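Local coordinates for periplasmic binding protein (Xylanimonas cellulosilytica, PDB 4MX8), which probably captures a metal-complexed solute, such as an iron-siderophore, outside the cell and delivers it to a membrane transporter, at residues A[172-185]-A[213-225]. Sequence-based numbering, arbitrary orientation.
Sequences AKAAVTEASGTGLG and YDVFGVQPVLEDI
The ring of F216 turns its edge to helix 155-179, where the methyl of A172 sits near the ring plane, CB 3.7 Å from CD1; over the centre of one face lies CG1 of V215, its neighbour in sequence. A172 suits this place because a single methyl lets the helix come close to the ring. The Y213 ring also works by its edge: G183 O and V218 O lie near its plane, and its hydroxyl accepts a nearly straight hydrogen bond from G185 N (N to OH 2.8 Å, 173°). The same OH is bonded to L196 O, so a buried phenol ties strand 183-189 to the chain beyond strand 192-195.

Next to F216, V176 has CG1 anti to its backbone N (chi1 172°), which carries that methyl to CG2 of V218, 3.7 Å away, the two valines crossing at about a right angle. K173 lays its aliphatic CG and CD along the carbonyls of V215 and F216, and water 1 links K173 O with F216 O. G217, at positive phi, turns the chain where a side chain would jam against F216 O.

Beyond it G183 and P220 form a single backbone bridge: G183 N donates to Q219 O (2.7 Å), and V221 N to G183 O (2.9 Å), tilted 27° from the carbonyl plane. At G183 the lack of a side chain lets V218 CG1 rest 3.6 Å from its CA. CD1 of L184 meets I225 CD1 (3.6 Å) and V221 CG1 (4.0 Å), a small apolar cluster.

This is structural packing in the lobe holding the mixed sheet 192-195, 183-189, 246-251 and 284-287: the loop from helix 207-214 to helix 225-229 packs on the last turns of helix 155-179 and bridges strand 183-189 once. Helix 299-309 packs against A172, V176 and F216, while helix 236-242 and strand 246-251 flank L184 and V218, respectively.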
loop_
_atom_site.group_PDB
_atom_site.type_symbol
_atom_site.label_atom_id
_atom_site.label_comp_id
_atom_site.label_asym_id
_atom_site.label_seq_id
_atom_site.Cartn_x
_atom_site.Cartn_y
_atom_site.Cartn_z
ATOM N N ALA A 172 4.723 14.190 10.206
ATOM C CA ALA A 172 5.071 12.916 10.824
ATOM C C ALA A 172 6.583 12.712 10.931
ATOM O O ALA A 172 7.085 12.337 11.992
ATOM C CB ALA A 172 4.439 11.776 10.078
ATOM N N LYS A 173 7.313 12.950 9.845
ATOM C CA LYS A 173 8.782 12.880 9.899
ATOM C C LYS A 173 9.344 13.727 11.051
ATOM O O LYS A 173 10.247 13.298 11.778
ATOM C CB LYS A 173 9.409 13.298 8.568
ATOM C CG LYS A 173 9.258 12.290 7.455
ATOM C CD LYS A 173 9.700 12.866 6.112
ATOM C CE LYS A 173 11.173 13.172 6.116
ATOM N NZ LYS A 173 11.589 13.961 4.926
ATOM N N ALA A 174 8.797 14.926 11.224
ATOM C CA ALA A 174 9.182 15.752 12.355
ATOM C C ALA A 174 8.878 15.034 13.687
ATOM O O ALA A 174 9.735 14.972 14.564
ATOM C CB ALA A 174 8.504 17.073 12.284
ATOM N N ALA A 175 7.678 14.466 13.824
ATOM C CA ALA A 175 7.312 13.728 15.032
ATOM C C ALA A 175 8.269 12.568 15.334
ATOM O O ALA A 175 8.673 12.376 16.482
ATOM C CB ALA A 175 5.901 13.230 14.932
ATOM N N VAL A 176 8.617 11.808 14.294
ATOM C CA VAL A 176 9.549 10.687 14.401
ATOM C C VAL A 176 10.956 11.130 14.837
ATOM O O VAL A 176 11.588 10.496 15.708
ATOM C CB VAL A 176 9.615 9.933 13.060
ATOM C CG1 VAL A 176 10.707 8.880 13.048
ATOM C CG2 VAL A 176 8.292 9.308 12.782
ATOM N N THR A 177 11.431 12.210 14.215
ATOM C CA THR A 177 12.709 12.815 14.552
ATOM C C THR A 177 12.733 13.266 16.001
ATOM O O THR A 177 13.749 13.134 16.686
ATOM C CB THR A 177 12.993 14.027 13.664
ATOM O OG1 THR A 177 13.499 13.586 12.400
ATOM C CG2 THR A 177 14.006 14.945 14.311
ATOM N N GLU A 178 11.607 13.788 16.477
ATOM C CA GLU A 178 11.554 14.360 17.817
ATOM C C GLU A 178 11.499 13.260 18.871
ATOM O O GLU A 178 11.995 13.435 19.989
ATOM C CB GLU A 178 10.379 15.330 17.949
ATOM C CG GLU A 178 10.701 16.582 18.743
ATOM C CD GLU A 178 11.798 17.434 18.093
ATOM O OE1 GLU A 178 11.798 17.595 16.838
ATOM O OE2 GLU A 178 12.667 17.943 18.845
ATOM N N ALA A 179 10.906 12.123 18.500
ATOM C CA ALA A 179 10.949 10.916 19.330
ATOM C C ALA A 179 12.375 10.396 19.404
ATOM O O ALA A 179 12.760 9.706 20.336
ATOM C CB ALA A 179 10.045 9.841 18.739
ATOM N N SER A 180 13.138 10.736 18.376
ATOM C CA SER A 180 14.458 10.182 18.130
ATOM C C SER A 180 14.493 8.672 18.297
ATOM O O SER A 180 13.521 7.947 18.001
ATOM C CB SER A 180 15.520 10.837 19.012
ATOM O OG SER A 180 16.810 10.663 18.446
ATOM N N GLY A 181 15.649 8.217 18.755
ATOM C CA GLY A 181 15.873 6.822 18.987
ATOM C C GLY A 181 15.968 6.030 17.715
ATOM O O GLY A 181 15.941 6.552 16.604
ATOM N N THR A 182 16.088 4.734 17.920
ATOM C CA THR A 182 16.157 3.757 16.871
ATOM C C THR A 182 14.806 3.013 16.798
ATOM O O THR A 182 14.085 2.923 17.804
ATOM C CB THR A 182 17.275 2.783 17.213
ATOM O OG1 THR A 182 17.456 1.888 16.130
ATOM C CG2 THR A 182 16.950 1.975 18.479
ATOM N N GLY A 183 14.444 2.496 15.623
ATOM C CA GLY A 183 13.195 1.753 15.500
ATOM C C GLY A 183 13.306 0.467 14.695
ATOM O O GLY A 183 14.272 0.271 13.958
ATOM N N LEU A 184 12.322 -0.414 14.835
ATOM C CA LEU A 184 12.253 -1.618 14.012
ATOM C C LEU A 184 10.812 -1.881 13.611
ATOM O O LEU A 184 9.919 -1.867 14.453
ATOM C CB LEU A 184 12.803 -2.833 14.759
ATOM C CG LEU A 184 12.753 -4.127 13.951
ATOM C CD1 LEU A 184 13.751 -4.064 12.814
ATOM C CD2 LEU A 184 12.993 -5.342 14.817
ATOM N N GLY A 185 10.582 -2.105 12.322
ATOM C CA GLY A 185 9.266 -2.482 11.853
ATOM C C GLY A 185 9.150 -3.998 11.780
ATOM O O GLY A 185 10.028 -4.696 11.245
ATOM N N TYR A 213 10.712 3.333 7.276
ATOM C CA TYR A 213 12.055 3.903 7.332
ATOM C C TYR A 213 12.266 4.894 6.204
ATOM O O TYR A 213 12.929 5.910 6.385
ATOM C CB TYR A 213 13.146 2.817 7.198
ATOM C CG TYR A 213 12.974 1.580 8.044
ATOM C CD1 TYR A 213 13.335 1.573 9.375
ATOM C CD2 TYR A 213 12.471 0.408 7.498
ATOM C CE1 TYR A 213 13.179 0.437 10.152
ATOM C CE2 TYR A 213 12.310 -0.730 8.263
ATOM C CZ TYR A 213 12.666 -0.707 9.588
ATOM O OH TYR A 213 12.511 -1.834 10.354
ATOM N N ASP A 214 11.731 4.573 5.028
ATOM C CA ASP A 214 12.060 5.285 3.782
ATOM C C ASP A 214 11.304 6.604 3.586
ATOM O O ASP A 214 11.868 7.594 3.119
ATOM C CB ASP A 214 11.800 4.374 2.584
ATOM C CG ASP A 214 12.717 3.154 2.562
ATOM O OD1 ASP A 214 13.873 3.248 3.049
ATOM O OD2 ASP A 214 12.274 2.100 2.051
ATOM N N VAL A 215 10.027 6.588 3.945
ATOM C CA VAL A 215 9.156 7.749 3.883
ATOM C C VAL A 215 9.136 8.550 5.202
ATOM O O VAL A 215 9.291 9.775 5.205
ATOM C CB VAL A 215 7.719 7.293 3.583
ATOM C CG1 VAL A 215 6.722 8.446 3.753
ATOM C CG2 VAL A 215 7.644 6.677 2.210
ATOM N N PHE A 216 8.943 7.855 6.320
ATOM C CA PHE A 216 8.768 8.523 7.608
ATOM C C PHE A 216 10.048 8.731 8.432
ATOM O O PHE A 216 10.056 9.488 9.405
ATOM C CB PHE A 216 7.679 7.822 8.413
ATOM C CG PHE A 216 6.336 7.888 7.750
ATOM C CD1 PHE A 216 5.568 9.040 7.816
ATOM C CD2 PHE A 216 5.861 6.823 7.016
ATOM C CE1 PHE A 216 4.339 9.106 7.183
ATOM C CE2 PHE A 216 4.629 6.875 6.394
ATOM C CZ PHE A 216 3.867 8.013 6.479
ATOM N N GLY A 217 11.131 8.076 8.037
ATOM C CA GLY A 217 12.428 8.411 8.578
ATOM C C GLY A 217 12.843 7.804 9.907
ATOM O O GLY A 217 13.786 8.280 10.531
ATOM N N VAL A 218 12.152 6.760 10.342
ATOM C CA VAL A 218 12.593 6.001 11.494
ATOM C C VAL A 218 14.001 5.454 11.220
ATOM O O VAL A 218 14.236 4.811 10.190
ATOM C CB VAL A 218 11.640 4.820 11.740
ATOM C CG1 VAL A 218 12.174 3.922 12.838
ATOM C CG2 VAL A 218 10.246 5.316 12.090
ATOM N N GLN A 219 14.940 5.716 12.129
ATOM C CA GLN A 219 16.282 5.130 12.031
ATOM C C GLN A 219 16.269 3.635 12.370
ATOM O O GLN A 219 15.830 3.247 13.451
ATOM C CB GLN A 219 17.235 5.864 12.974
ATOM C CG GLN A 219 18.652 5.273 13.069
ATOM C CD GLN A 219 19.640 6.225 13.760
ATOM O OE1 GLN A 219 19.479 7.453 13.715
ATOM N NE2 GLN A 219 20.665 5.661 14.402
ATOM N N PRO A 220 16.755 2.785 11.457
ATOM C CA PRO A 220 16.716 1.332 11.699
ATOM C C PRO A 220 17.614 0.911 12.853
ATOM O O PRO A 220 18.710 1.436 13.025
ATOM C CB PRO A 220 17.270 0.735 10.394
ATOM C CG PRO A 220 17.317 1.844 9.425
ATOM C CD PRO A 220 17.425 3.118 10.193
ATOM N N VAL A 221 17.155 -0.064 13.623
ATOM C CA VAL A 221 17.923 -0.604 14.749
ATOM C C VAL A 221 19.280 -1.180 14.331
ATOM O O VAL A 221 20.212 -1.202 15.120
ATOM C CB VAL A 221 17.094 -1.640 15.523
ATOM C CG1 VAL A 221 17.105 -2.951 14.790
ATOM C CG2 VAL A 221 17.615 -1.806 16.934
ATOM N N LEU A 222 19.376 -1.632 13.085
ATOM C CA LEU A 222 20.608 -2.147 12.509
ATOM C C LEU A 222 20.819 -1.467 11.157
ATOM O O LEU A 222 19.856 -1.258 10.401
ATOM C CB LEU A 222 20.505 -3.656 12.321
ATOM C CG LEU A 222 20.345 -4.481 13.594
ATOM C CD1 LEU A 222 20.079 -5.954 13.307
ATOM C CD2 LEU A 222 21.600 -4.315 14.421
ATOM N N GLU A 223 22.071 -1.120 10.850
ATOM C CA GLU A 223 22.388 -0.428 9.596
ATOM C C GLU A 223 22.129 -1.332 8.396
ATOM O O GLU A 223 21.917 -0.838 7.283
ATOM C CB GLU A 223 23.823 0.104 9.584
ATOM C CG GLU A 223 24.871 -0.958 9.879
ATOM C CD GLU A 223 26.291 -0.407 9.891
ATOM O OE1 GLU A 223 27.224 -1.164 10.261
ATOM O OE2 GLU A 223 26.469 0.779 9.528
ATOM N N ASP A 224 22.138 -2.647 8.634
ATOM C CA ASP A 224 21.732 -3.623 7.620
ATOM C C ASP A 224 20.857 -4.742 8.214
ATOM O O ASP A 224 21.354 -5.823 8.553
ATOM C CB ASP A 224 22.964 -4.214 6.928
ATOM C CG ASP A 224 22.663 -4.735 5.531
ATOM O OD1 ASP A 224 23.497 -4.493 4.628
ATOM O OD2 ASP A 224 21.604 -5.380 5.338
ATOM N N ILE A 225 19.556 -4.478 8.335
ATOM C CA ILE A 225 18.633 -5.441 8.930
ATOM C C ILE A 225 18.508 -6.693 8.083
ATOM O O ILE A 225 18.585 -7.805 8.596
ATOM C CB ILE A 225 17.233 -4.842 9.148
ATOM C CG1 ILE A 225 17.309 -3.696 10.159
ATOM C CG2 ILE A 225 16.253 -5.908 9.620
ATOM C CD1 ILE A 225 16.035 -2.890 10.261
HETATM O O HOH W 1 11.967 11.492 10.180
HETATM O O HOH W 2 14.478 10.521 12.044
HETATM O O HOH W 3 14.031 7.039 14.572
#